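PDB 3MIX: flagellar biosynthesis protein FlhA from Bacillus subtilis, which takes part in the export of flagellar proteins by the type III secretion system, and is represented in this structure by its cytosolic domain. Local coordinates for residues 221-226 against 242-247; 197-202 against 208-213; 228-231 against 236-239. One frame throughout, in Å; residues are numbered along the deposited sequence.

Overall arrangement
All three contacts lie in the helical part of the cytosolic domain, between residues 192 and 250. Contact 2 comes first along the chain, joining helices 192-205 and 207-213. Contact 1 follows, joining helices 220-232 and 240-250, and contact 3 falls between its two segments, where the end of helix 220-232 meets the loop leading to helix 240-250. The centre of contact 1 is about 10 Å from that of contact 2 and about 9 Å from that of contact 3, whereas contacts 2 and 3 are about 15 Å apart. F244 and I223 link contacts 1 and 2, I243 links contacts 1 and 3, and L198 touches I237, so the three contacts adjoin as parts of one apolar cluster among these helices.

Contact 1 (221-226 against 242-247); sequences GDIQKV and TIFETL
I223 and F244 meet at about a right angle where helix 220-232 faces helix 240-250. The isoleucine reaches the phenyl ring with two of its branches: I223 CD1 is 3.9 Å from F244 CE2, and I223 CG2 is the same 3.9 Å from F244 CZ. With CG1 anti to the carbonyl carbon (chi1 -61°) and the chain extended beyond it, both methyls can reach the far end of the ring, CD1 coming in obliquely. The rest of the apolar contact centres on L247, whose two methyls part toward different partners. L247 CD1 packs 4.2 Å from I223 CG1, and L247 CD2 lies 4.3 Å from V226 CG2, one helical turn further along.

No hydrogen bond crosses between the segments. Within 242-247, T246 OG1 donates to T242 O over 2.8 Å from above the carbonyl plane, while T246 N reaches the same oxygen from the opposite face. This doubly gripped carbonyl ties the threonine hydroxyl back to its own helix.

The segment axes come no closer than 12.2 Å and run at 124° to each other, so the branched and aromatic side chains fill the interval. V226 and I243 also pack against helix 257-267. This is the apolar interface of two consecutive helices of the cytosolic domain set at a steep angle, joined here by the burial and fit of aliphatic and aromatic groups.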
ATOM      1  N   GLY A 221       8.577  14.220   8.712  1.00 10.74           N
ATOM      2  CA  GLY A 221       7.339  14.281   7.918  1.00 10.46           C
ATOM      3  C   GLY A 221       7.588  14.146   6.427  1.00 10.16           C
ATOM      4  O   GLY A 221       6.856  13.460   5.731  1.00  9.61           O
ATOM      5  N   ASP A 222       8.652  14.776   5.946  1.00 10.70           N
ATOM      6  CA  ASP A 222       9.079  14.628   4.563  1.00 10.63           C
ATOM      7  C   ASP A 222       9.435  13.167   4.217  1.00  9.65           C
ATOM      8  O   ASP A 222       9.053  12.649   3.175  1.00  9.40           O
ATOM      9  CB  ASP A 222      10.290  15.533   4.288  1.00 11.56           C
ATOM     10  CG  ASP A 222       9.971  16.993   4.417  1.00 13.30           C
ATOM     11  OD1 ASP A 222       8.777  17.341   4.391  1.00 20.03           O
ATOM     12  OD2 ASP A 222      10.904  17.813   4.578  1.00 16.53           O
ATOM     13  N   ILE A 223      10.183  12.515   5.095  1.00  9.33           N
ATOM     14  CA  ILE A 223      10.591  11.123   4.893  1.00  8.63           C
ATOM     15  C   ILE A 223       9.384  10.194   4.885  1.00  7.97           C
ATOM     16  O   ILE A 223       9.269   9.315   4.019  1.00  7.66           O
ATOM     17  CB  ILE A 223      11.609  10.685   5.982  1.00  8.72           C
ATOM     18  CG1 ILE A 223      12.867  11.559   5.913  1.00  9.57           C
ATOM     19  CG2 ILE A 223      11.893   9.186   5.929  1.00  8.16           C
ATOM     20  CD1 ILE A 223      13.797  11.292   7.088  1.00 10.00           C
ATOM     21  N   GLN A 224       8.505  10.391   5.864  1.00  7.96           N
ATOM     22  CA  GLN A 224       7.231   9.699   5.972  1.00  7.59           C
ATOM     23  C   GLN A 224       6.431   9.683   4.658  1.00  7.62           C
ATOM     24  O   GLN A 224       5.929   8.632   4.265  1.00  7.31           O
ATOM     25  CB  GLN A 224       6.374  10.363   7.101  1.00  7.94           C
ATOM     26  CG  GLN A 224       4.957   9.810   7.259  1.00  7.79           C
ATOM     27  CD  GLN A 224       4.234  10.436   8.466  1.00 11.21           C
ATOM     28  OE1 GLN A 224       4.897  10.917   9.409  1.00 11.06           O
ATOM     29  NE2 GLN A 224       2.872  10.461   8.436  1.00  8.53           N
ATOM     30  N   LYS A 225       6.290  10.846   4.020  1.00  8.21           N
ATOM     31  CA  LYS A 225       5.638  10.961   2.694  1.00  8.58           C
ATOM     32  C   LYS A 225       6.344  10.170   1.580  1.00  8.49           C
ATOM     33  O   LYS A 225       5.685   9.552   0.768  1.00  8.62           O
ATOM     34  CB  LYS A 225       5.539  12.436   2.263  1.00  9.52           C
ATOM     35  CG  LYS A 225       4.569  13.264   3.143  1.00 10.95           C
ATOM     36  CD  LYS A 225       4.725  14.757   2.800  1.00 13.58           C
ATOM     37  CE  LYS A 225       3.694  15.566   3.601  1.00 19.34           C
ATOM     38  NZ  LYS A 225       4.110  15.795   5.025  1.00 20.43           N
ATOM     39  N   VAL A 226       7.672  10.178   1.543  1.00  8.44           N
ATOM     40  CA  VAL A 226       8.381   9.334   0.582  1.00  8.46           C
ATOM     41  C   VAL A 226       8.090   7.861   0.828  1.00  7.90           C
ATOM     42  O   VAL A 226       7.724   7.130  -0.109  1.00  8.13           O
ATOM     43  CB  VAL A 226       9.911   9.625   0.561  1.00  8.67           C
ATOM     44  CG1 VAL A 226      10.668   8.603  -0.347  1.00  8.78           C
ATOM     45  CG2 VAL A 226      10.150  11.101   0.153  1.00  9.52           C
ATOM     46  N   THR A 242      19.686   2.346   0.946  1.00 11.56           N
ATOM     47  CA  THR A 242      19.617   2.919  -0.384  1.00 11.81           C
ATOM     48  C   THR A 242      18.624   4.080  -0.409  1.00 11.12           C
ATOM     49  O   THR A 242      18.947   5.111  -0.973  1.00 11.55           O
ATOM     50  CB  THR A 242      19.304   1.862  -1.458  1.00 12.16           C
ATOM     51  OG1 THR A 242      20.356   0.874  -1.465  1.00 13.08           O
ATOM     52  CG2 THR A 242      19.164   2.511  -2.882  1.00 12.67           C
ATOM     53  N   ILE A 243      17.446   3.909   0.214  1.00 10.24           N
ATOM     54  CA  ILE A 243      16.469   5.002   0.342  1.00  9.71           C
ATOM     55  C   ILE A 243      17.105   6.269   0.929  1.00 10.00           C
ATOM     56  O   ILE A 243      17.022   7.333   0.322  1.00 10.32           O
ATOM     57  CB  ILE A 243      15.164   4.583   1.114  1.00  8.87           C
ATOM     58  CG1 ILE A 243      14.376   3.532   0.309  1.00  8.82           C
ATOM     59  CG2 ILE A 243      14.280   5.816   1.468  1.00  8.50           C
ATOM     60  CD1 ILE A 243      13.335   2.747   1.165  1.00  8.26           C
ATOM     61  N   PHE A 244      17.767   6.129   2.075  1.00 10.12           N
ATOM     62  CA  PHE A 244      18.401   7.265   2.742  1.00 10.65           C
ATOM     63  C   PHE A 244      19.628   7.861   2.014  1.00 11.70           C
ATOM     64  O   PHE A 244      19.834   9.082   2.064  1.00 12.23           O
ATOM     65  CB  PHE A 244      18.711   6.946   4.215  1.00 10.76           C
ATOM     66  CG  PHE A 244      17.532   7.200   5.139  1.00 10.11           C
ATOM     67  CD1 PHE A 244      16.390   6.398   5.077  1.00  9.28           C
ATOM     68  CD2 PHE A 244      17.551   8.266   6.034  1.00 10.54           C
ATOM     69  CE1 PHE A 244      15.324   6.640   5.907  1.00  9.18           C
ATOM     70  CE2 PHE A 244      16.479   8.507   6.876  1.00 10.13           C
ATOM     71  CZ  PHE A 244      15.365   7.707   6.812  1.00  9.26           C
ATOM     72  N   GLU A 245      20.403   7.024   1.323  1.00 12.16           N
ATOM     73  CA  GLU A 245      21.532   7.520   0.506  1.00 13.30           C
ATOM     74  C   GLU A 245      20.978   8.400  -0.633  1.00 13.43           C
ATOM     75  O   GLU A 245      21.536   9.455  -0.959  1.00 14.33           O
ATOM     76  CB  GLU A 245      22.443   6.364  -0.007  1.00 13.94           C
ATOM     77  CG  GLU A 245      23.199   5.650   1.119  1.00 14.28           C
ATOM     78  CD  GLU A 245      24.240   4.594   0.651  1.00 15.25           C
ATOM     79  OE1 GLU A 245      24.160   4.130  -0.506  1.00 15.43           O
ATOM     80  OE2 GLU A 245      25.143   4.223   1.457  1.00 16.02           O
ATOM     81  N   THR A 246      19.859   7.970  -1.202  1.00 12.70           N
ATOM     82  CA  THR A 246      19.192   8.758  -2.250  1.00 12.96           C
ATOM     83  C   THR A 246      18.644  10.071  -1.670  1.00 12.86           C
ATOM     84  O   THR A 246      18.835  11.145  -2.255  1.00 13.75           O
ATOM     85  CB  THR A 246      18.029   7.961  -2.933  1.00 12.40           C
ATOM     86  OG1 THR A 246      18.469   6.630  -3.240  1.00 12.53           O
ATOM     87  CG2 THR A 246      17.599   8.643  -4.204  1.00 13.15           C
ATOM     88  N   LEU A 247      18.016   9.980  -0.508  1.00 12.00           N
ATOM     89  CA  LEU A 247      17.532  11.179   0.162  1.00 12.06           C
ATOM     90  C   LEU A 247      18.683  12.128   0.512  1.00 13.18           C
ATOM     91  O   LEU A 247      18.498  13.341   0.415  1.00 13.85           O
ATOM     92  CB  LEU A 247      16.696  10.854   1.412  1.00 11.13           C
ATOM     93  CG  LEU A 247      15.399  10.070   1.153  1.00 10.25           C
ATOM     94  CD1 LEU A 247      14.657   9.789   2.490  1.00  9.49           C
ATOM     95  CD2 LEU A 247      14.466  10.763   0.103  1.00 10.44           C
TER

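Contact 2 (197-202 against 208-213)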
ATOM      1  N   GLN A 197      10.557   4.898  14.088  1.00 10.87           N
ATOM      2  CA  GLN A 197      11.089   3.610  14.468  1.00 11.82           C
ATOM      3  C   GLN A 197      12.146   3.155  13.431  1.00 10.70           C
ATOM      4  O   GLN A 197      13.229   2.695  13.802  1.00 11.14           O
ATOM      5  CB  GLN A 197       9.924   2.629  14.625  1.00 11.80           C
ATOM      6  CG  GLN A 197      10.287   1.173  14.701  1.00 15.95           C
ATOM      7  CD  GLN A 197       9.053   0.286  14.938  1.00 21.25           C
ATOM      8  OE1 GLN A 197       8.000   0.465  14.303  1.00 23.62           O
ATOM      9  NE2 GLN A 197       9.172  -0.654  15.878  1.00 22.69           N
ATOM     10  N   LEU A 198      11.835   3.329  12.147  1.00  9.36           N
ATOM     11  CA  LEU A 198      12.746   2.945  11.051  1.00  9.15           C
ATOM     12  C   LEU A 198      14.013   3.796  11.015  1.00 10.44           C
ATOM     13  O   LEU A 198      15.106   3.277  10.819  1.00 11.07           O
ATOM     14  CB  LEU A 198      12.012   3.006   9.711  1.00  8.24           C
ATOM     15  CG  LEU A 198      10.908   1.939   9.614  1.00  7.98           C
ATOM     16  CD1 LEU A 198      10.204   2.057   8.318  1.00  7.37           C
ATOM     17  CD2 LEU A 198      11.502   0.489   9.766  1.00  8.62           C
ATOM     18  N   ILE A 199      13.849   5.101  11.240  1.00 11.33           N
ATOM     19  CA  ILE A 199      14.955   6.035  11.276  1.00 12.26           C
ATOM     20  C   ILE A 199      15.860   5.714  12.448  1.00 14.13           C
ATOM     21  O   ILE A 199      17.074   5.668  12.277  1.00 14.38           O
ATOM     22  CB  ILE A 199      14.462   7.506  11.398  1.00 12.77           C
ATOM     23  CG1 ILE A 199      13.701   7.950  10.136  1.00 10.67           C
ATOM     24  CG2 ILE A 199      15.631   8.483  11.758  1.00 13.49           C
ATOM     25  CD1 ILE A 199      13.098   9.352  10.308  1.00  9.92           C
ATOM     26  N   ASP A 200      15.276   5.480  13.625  1.00 15.32           N
ATOM     27  CA  ASP A 200      16.066   5.159  14.820  1.00 17.75           C
ATOM     28  C   ASP A 200      16.820   3.841  14.632  1.00 17.67           C
ATOM     29  O   ASP A 200      17.964   3.733  15.029  1.00 19.86           O
ATOM     30  CB  ASP A 200      15.203   5.074  16.092  1.00 18.68           C
ATOM     31  CG  ASP A 200      14.623   6.422  16.524  1.00 21.34           C
ATOM     32  OD1 ASP A 200      15.091   7.494  16.091  1.00 23.66           O
ATOM     33  OD2 ASP A 200      13.664   6.405  17.324  1.00 26.65           O
ATOM     34  N   HIS A 201      16.167   2.853  14.026  1.00 16.15           N
ATOM     35  CA  HIS A 201      16.778   1.561  13.694  1.00 15.91           C
ATOM     36  C   HIS A 201      17.957   1.762  12.726  1.00 15.77           C
ATOM     37  O   HIS A 201      19.033   1.210  12.931  1.00 16.19           O
ATOM     38  CB  HIS A 201      15.704   0.634  13.093  1.00 15.20           C
ATOM     39  CG  HIS A 201      16.165  -0.767  12.832  1.00 16.47           C
ATOM     40  ND1 HIS A 201      16.578  -1.621  13.838  1.00 16.91           N
ATOM     41  CD2 HIS A 201      16.253  -1.474  11.677  1.00 15.78           C
ATOM     42  CE1 HIS A 201      16.913  -2.788  13.313  1.00 16.91           C
ATOM     43  NE2 HIS A 201      16.721  -2.726  12.004  1.00 18.14           N
ATOM     44  N   LEU A 202      17.756   2.603  11.714  1.00 14.57           N
ATOM     45  CA  LEU A 202      18.802   2.922  10.744  1.00 15.40           C
ATOM     46  C   LEU A 202      19.962   3.642  11.410  1.00 17.37           C
ATOM     47  O   LEU A 202      21.137   3.436  11.072  1.00 17.44           O
ATOM     48  CB  LEU A 202      18.237   3.750   9.582  1.00 13.10           C
ATOM     49  CG  LEU A 202      19.211   4.094   8.459  1.00 14.28           C
ATOM     50  CD1 LEU A 202      19.829   2.834   7.847  1.00 12.07           C
ATOM     51  CD2 LEU A 202      18.492   4.923   7.374  1.00 12.87           C
ATOM     52  N   VAL A 208      25.734   8.587  10.639  1.00 22.94           N
ATOM     53  CA  VAL A 208      26.249   9.681   9.817  1.00 22.53           C
ATOM     54  C   VAL A 208      25.298   9.924   8.652  1.00 21.39           C
ATOM     55  O   VAL A 208      24.948  11.078   8.327  1.00 21.23           O
ATOM     56  CB  VAL A 208      27.721   9.397   9.335  1.00 24.82           C
ATOM     57  CG1 VAL A 208      28.096  10.212   8.088  1.00 23.82           C
ATOM     58  CG2 VAL A 208      28.728   9.656  10.472  1.00 25.35           C
ATOM     59  N   LEU A 209      24.858   8.825   8.045  1.00 19.39           N
ATOM     60  CA  LEU A 209      23.938   8.887   6.951  1.00 18.22           C
ATOM     61  C   LEU A 209      22.601   9.531   7.389  1.00 18.03           C
ATOM     62  O   LEU A 209      22.068  10.417   6.710  1.00 17.46           O
ATOM     63  CB  LEU A 209      23.720   7.466   6.394  1.00 17.06           C
ATOM     64  CG  LEU A 209      22.614   7.334   5.350  1.00 15.47           C
ATOM     65  CD1 LEU A 209      22.942   8.172   4.107  1.00 14.48           C
ATOM     66  CD2 LEU A 209      22.345   5.861   4.989  1.00 14.57           C
ATOM     67  N   VAL A 210      22.064   9.071   8.513  1.00 17.30           N
ATOM     68  CA  VAL A 210      20.812   9.601   9.018  1.00 17.03           C
ATOM     69  C   VAL A 210      20.913  11.106   9.305  1.00 19.29           C
ATOM     70  O   VAL A 210      20.021  11.882   8.950  1.00 18.51           O
ATOM     71  CB  VAL A 210      20.353   8.817  10.280  1.00 16.43           C
ATOM     72  CG1 VAL A 210      19.220   9.543  11.008  1.00 15.09           C
ATOM     73  CG2 VAL A 210      19.897   7.405   9.875  1.00 14.83           C
ATOM     74  N   GLU A 211      22.015  11.501   9.942  1.00 22.38           N
ATOM     75  CA  GLU A 211      22.226  12.869  10.381  1.00 25.63           C
ATOM     76  C   GLU A 211      22.360  13.788   9.194  1.00 25.41           C
ATOM     77  O   GLU A 211      22.031  14.964   9.282  1.00 27.14           O
ATOM     78  CB  GLU A 211      23.491  12.956  11.228  1.00 28.56           C
ATOM     79  CG  GLU A 211      23.350  13.811  12.470  1.00 35.69           C
ATOM     80  CD  GLU A 211      23.419  15.304  12.191  1.00 44.51           C
ATOM     81  OE1 GLU A 211      24.182  15.715  11.280  1.00 47.91           O
ATOM     82  OE2 GLU A 211      22.715  16.071  12.893  1.00 47.92           O
ATOM     83  N   GLU A 212      22.853  13.256   8.081  1.00 24.70           N
ATOM     84  CA  GLU A 212      22.969  14.026   6.851  1.00 24.78           C
ATOM     85  C   GLU A 212      21.582  14.298   6.277  1.00 22.97           C
ATOM     86  O   GLU A 212      21.378  15.282   5.560  1.00 23.57           O
ATOM     87  CB  GLU A 212      23.786  13.257   5.805  1.00 24.66           C
ATOM     88  CG  GLU A 212      24.484  14.158   4.789  1.00 27.98           C
ATOM     89  CD  GLU A 212      25.091  13.392   3.616  1.00 30.08           C
ATOM     90  OE1 GLU A 212      25.272  12.155   3.740  1.00 29.06           O
ATOM     91  OE2 GLU A 212      25.383  14.028   2.573  1.00 29.85           O
ATOM     92  N   VAL A 213      20.642  13.399   6.552  1.00 20.51           N
ATOM     93  CA  VAL A 213      19.334  13.485   5.929  1.00 17.99           C
ATOM     94  C   VAL A 213      18.349  14.313   6.758  1.00 18.62           C
ATOM     95  O   VAL A 213      17.580  15.086   6.205  1.00 18.07           O
ATOM     96  CB  VAL A 213      18.773  12.068   5.627  1.00 16.69           C
ATOM     97  CG1 VAL A 213      17.277  12.107   5.174  1.00 13.40           C
ATOM     98  CG2 VAL A 213      19.666  11.344   4.601  1.00 14.22           C
TER
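I199 and L202 meet V210 without any flat group between them, but both also touch the phenyl ring of F244, from helix 240-250. L202 CD2 lies over one face of that ring, 3.3 Å from F244 CG. I199 CG1 comes in near the rim at the other end, 3.7 Å from F244 CZ. V213 of helix 207-213 approaches from the other side of the ring plane, so the ring has neighbours from both helices.

V210 carries the direct contact, with one methyl for each partner. V210 CG1 is 3.8 Å from I199 CG2, the isoleucine's short branch, and the two side chains meet at a slant. V210 CG2 goes to the leucine, lying 3.7 Å from L202 CG and 3.8 Å from L202 CD2; here the side chains pass one another in opposite directions. Because L202 CG is anti to the backbone N (chi1 -177°), the end of the leucine lies alongside the valine, and the same CD2 methyl can touch both V210 and the F244 ring.

The CA atoms of L202 and V210 are 7.2 Å apart, close enough for the short valine to span the interval. The two consecutive helices are thus folded against each other across a short connection, and I223 of helix 220-232 extends the cluster by touching I199 and V213. No hydrogen bond joins the segments; what holds them together here is close aliphatic contact.

Contact 3 (228-231 against 236-239); sequences AKLL and SIRN
I237 projects toward the last turns of helix 220-232 and is received by L230 and L231. Its branches divide the work. I237 CG2 packs 3.8 Å from L230 CB, with L230 CD1 close by, and it also lies 4.0 Å from L231 CD2. The longer branch crosses L231 at about a right angle, with I237 CG1 near the leucine CD2 and I237 CD1 at 3.9 Å from L231 CD1. Both methyls of L231 are thereby in use, whereas L230 meets I237 at a slant. In I237 the CG1 branch stands between the backbone N and the carbonyl carbon (chi1 61°), a crowded position that leaves CG2 anti to the carbonyl carbon and turned to the leucines. An alanine in place of L231 would remove both methyls and is likely to open a gap beside I237, leaving its CG1-CD1 branch less firmly held.

Hydrogen bonds on and around I237 help set its position. S236 OG accepts from R238 N at 3.1 Å, nearly straight at 168°, forming an ST turn that spans the isoleucine. I237 itself is joined to L84 by backbone hydrogen bonding, and S236 O accepts a hydrogen bond from Q271 NE2.

Further out, I190 touches both L231 and I237, and L198 of helix 192-205 packs on I237 CD1. K229 forms a salt bridge with D258, at the start of helix 257-267, which also packs against L230. N239 occupies the N-cap position of helix 240-250, whose I243 covers L230 and I237; the contact therefore closes the turn between helices 220-232 and 240-250, with helix 257-267 alongside.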
ATOM      1  N   ALA A 228       5.510   6.553   2.360  1.00  7.26           N
ATOM      2  CA  ALA A 228       4.119   6.272   2.050  1.00  7.56           C
ATOM      3  C   ALA A 228       3.907   6.168   0.546  1.00  8.20           C
ATOM      4  O   ALA A 228       3.149   5.346   0.095  1.00  8.56           O
ATOM      5  CB  ALA A 228       3.091   7.365   2.706  1.00  7.79           C
ATOM      6  N   LYS A 229       4.566   7.024  -0.212  1.00  8.56           N
ATOM      7  CA  LYS A 229       4.457   6.989  -1.659  1.00  9.66           C
ATOM      8  C   LYS A 229       5.081   5.703  -2.263  1.00  9.50           C
ATOM      9  O   LYS A 229       4.542   5.138  -3.209  1.00 10.29           O
ATOM     10  CB  LYS A 229       5.063   8.265  -2.253  1.00 10.19           C
ATOM     11  CG  LYS A 229       4.658   8.425  -3.700  1.00 16.60           C
ATOM     12  CD  LYS A 229       4.408   9.860  -4.113  1.00 23.72           C
ATOM     13  CE  LYS A 229       3.727   9.858  -5.479  1.00 27.95           C
ATOM     14  NZ  LYS A 229       3.916  11.151  -6.182  1.00 31.28           N
ATOM     15  N   LEU A 230       6.195   5.237  -1.692  1.00  8.89           N
ATOM     16  CA  LEU A 230       6.731   3.932  -2.041  1.00  9.03           C
ATOM     17  C   LEU A 230       5.726   2.802  -1.744  1.00  9.09           C
ATOM     18  O   LEU A 230       5.405   2.003  -2.647  1.00  9.89           O
ATOM     19  CB  LEU A 230       8.097   3.682  -1.368  1.00  8.53           C
ATOM     20  CG  LEU A 230       9.220   4.637  -1.863  1.00  8.80           C
ATOM     21  CD1 LEU A 230      10.465   4.559  -0.972  1.00  8.40           C
ATOM     22  CD2 LEU A 230       9.611   4.388  -3.364  1.00  9.80           C
ATOM     23  N   LEU A 231       5.222   2.742  -0.505  1.00  8.45           N
ATOM     24  CA  LEU A 231       4.274   1.681  -0.115  1.00  8.62           C
ATOM     25  C   LEU A 231       3.026   1.699  -0.960  1.00  9.46           C
ATOM     26  O   LEU A 231       2.515   0.656  -1.309  1.00 10.12           O
ATOM     27  CB  LEU A 231       3.895   1.741   1.369  1.00  8.01           C
ATOM     28  CG  LEU A 231       5.127   1.442   2.234  1.00  8.03           C
ATOM     29  CD1 LEU A 231       4.837   1.653   3.701  1.00  7.12           C
ATOM     30  CD2 LEU A 231       5.708   0.003   1.966  1.00  7.90           C
ATOM     31  N   SER A 236       8.572  -2.111  -1.704  1.00 10.30           N
ATOM     32  CA  SER A 236       9.049  -2.382  -0.346  1.00  9.70           C
ATOM     33  C   SER A 236      10.008  -1.261   0.133  1.00  9.02           C
ATOM     34  O   SER A 236      10.807  -0.709  -0.669  1.00  9.26           O
ATOM     35  CB  SER A 236       9.783  -3.728  -0.322  1.00 10.47           C
ATOM     36  OG  SER A 236      10.444  -3.930   0.920  1.00 10.56           O
ATOM     37  N   ILE A 237       9.931  -0.949   1.425  1.00  8.40           N
ATOM     38  CA  ILE A 237      10.855  -0.006   2.059  1.00  8.01           C
ATOM     39  C   ILE A 237      11.871  -0.703   2.977  1.00  8.27           C
ATOM     40  O   ILE A 237      12.423  -0.061   3.882  1.00  8.09           O
ATOM     41  CB  ILE A 237      10.097   1.126   2.815  1.00  7.39           C
ATOM     42  CG1 ILE A 237       9.210   0.552   3.951  1.00  7.24           C
ATOM     43  CG2 ILE A 237       9.225   1.969   1.808  1.00  7.37           C
ATOM     44  CD1 ILE A 237       8.547   1.599   4.837  1.00  6.85           C
ATOM     45  N   ARG A 238      12.133  -1.999   2.746  1.00  8.92           N
ATOM     46  CA  ARG A 238      13.222  -2.716   3.452  1.00 10.27           C
ATOM     47  C   ARG A 238      14.623  -2.175   3.253  1.00 10.23           C
ATOM     48  O   ARG A 238      15.428  -2.225   4.177  1.00 11.81           O
ATOM     49  CB  ARG A 238      13.235  -4.206   3.089  1.00 12.22           C
ATOM     50  CG  ARG A 238      11.950  -4.840   3.622  1.00 15.83           C
ATOM     51  CD  ARG A 238      12.182  -6.077   4.336  1.00 23.18           C
ATOM     52  NE  ARG A 238      13.415  -6.121   5.103  1.00 27.37           N
ATOM     53  CZ  ARG A 238      14.097  -7.244   5.265  1.00 29.16           C
ATOM     54  NH1 ARG A 238      15.207  -7.260   5.973  1.00 33.31           N
ATOM     55  NH2 ARG A 238      13.670  -8.350   4.687  1.00 30.25           N
ATOM     56  N   ASN A 239      14.918  -1.672   2.057  1.00  9.86           N
ATOM     57  CA  ASN A 239      16.244  -1.196   1.740  1.00 10.33           C
ATOM     58  C   ASN A 239      16.364   0.272   2.185  1.00  9.79           C
ATOM     59  O   ASN A 239      16.383   1.213   1.364  1.00  9.72           O
ATOM     60  CB  ASN A 239      16.538  -1.353   0.243  1.00 10.94           C
ATOM     61  CG  ASN A 239      18.039  -1.210  -0.080  1.00 11.78           C
ATOM     62  OD1 ASN A 239      18.492  -1.594  -1.175  1.00 12.62           O
ATOM     63  ND2 ASN A 239      18.810  -0.693   0.878  1.00 11.77           N
TER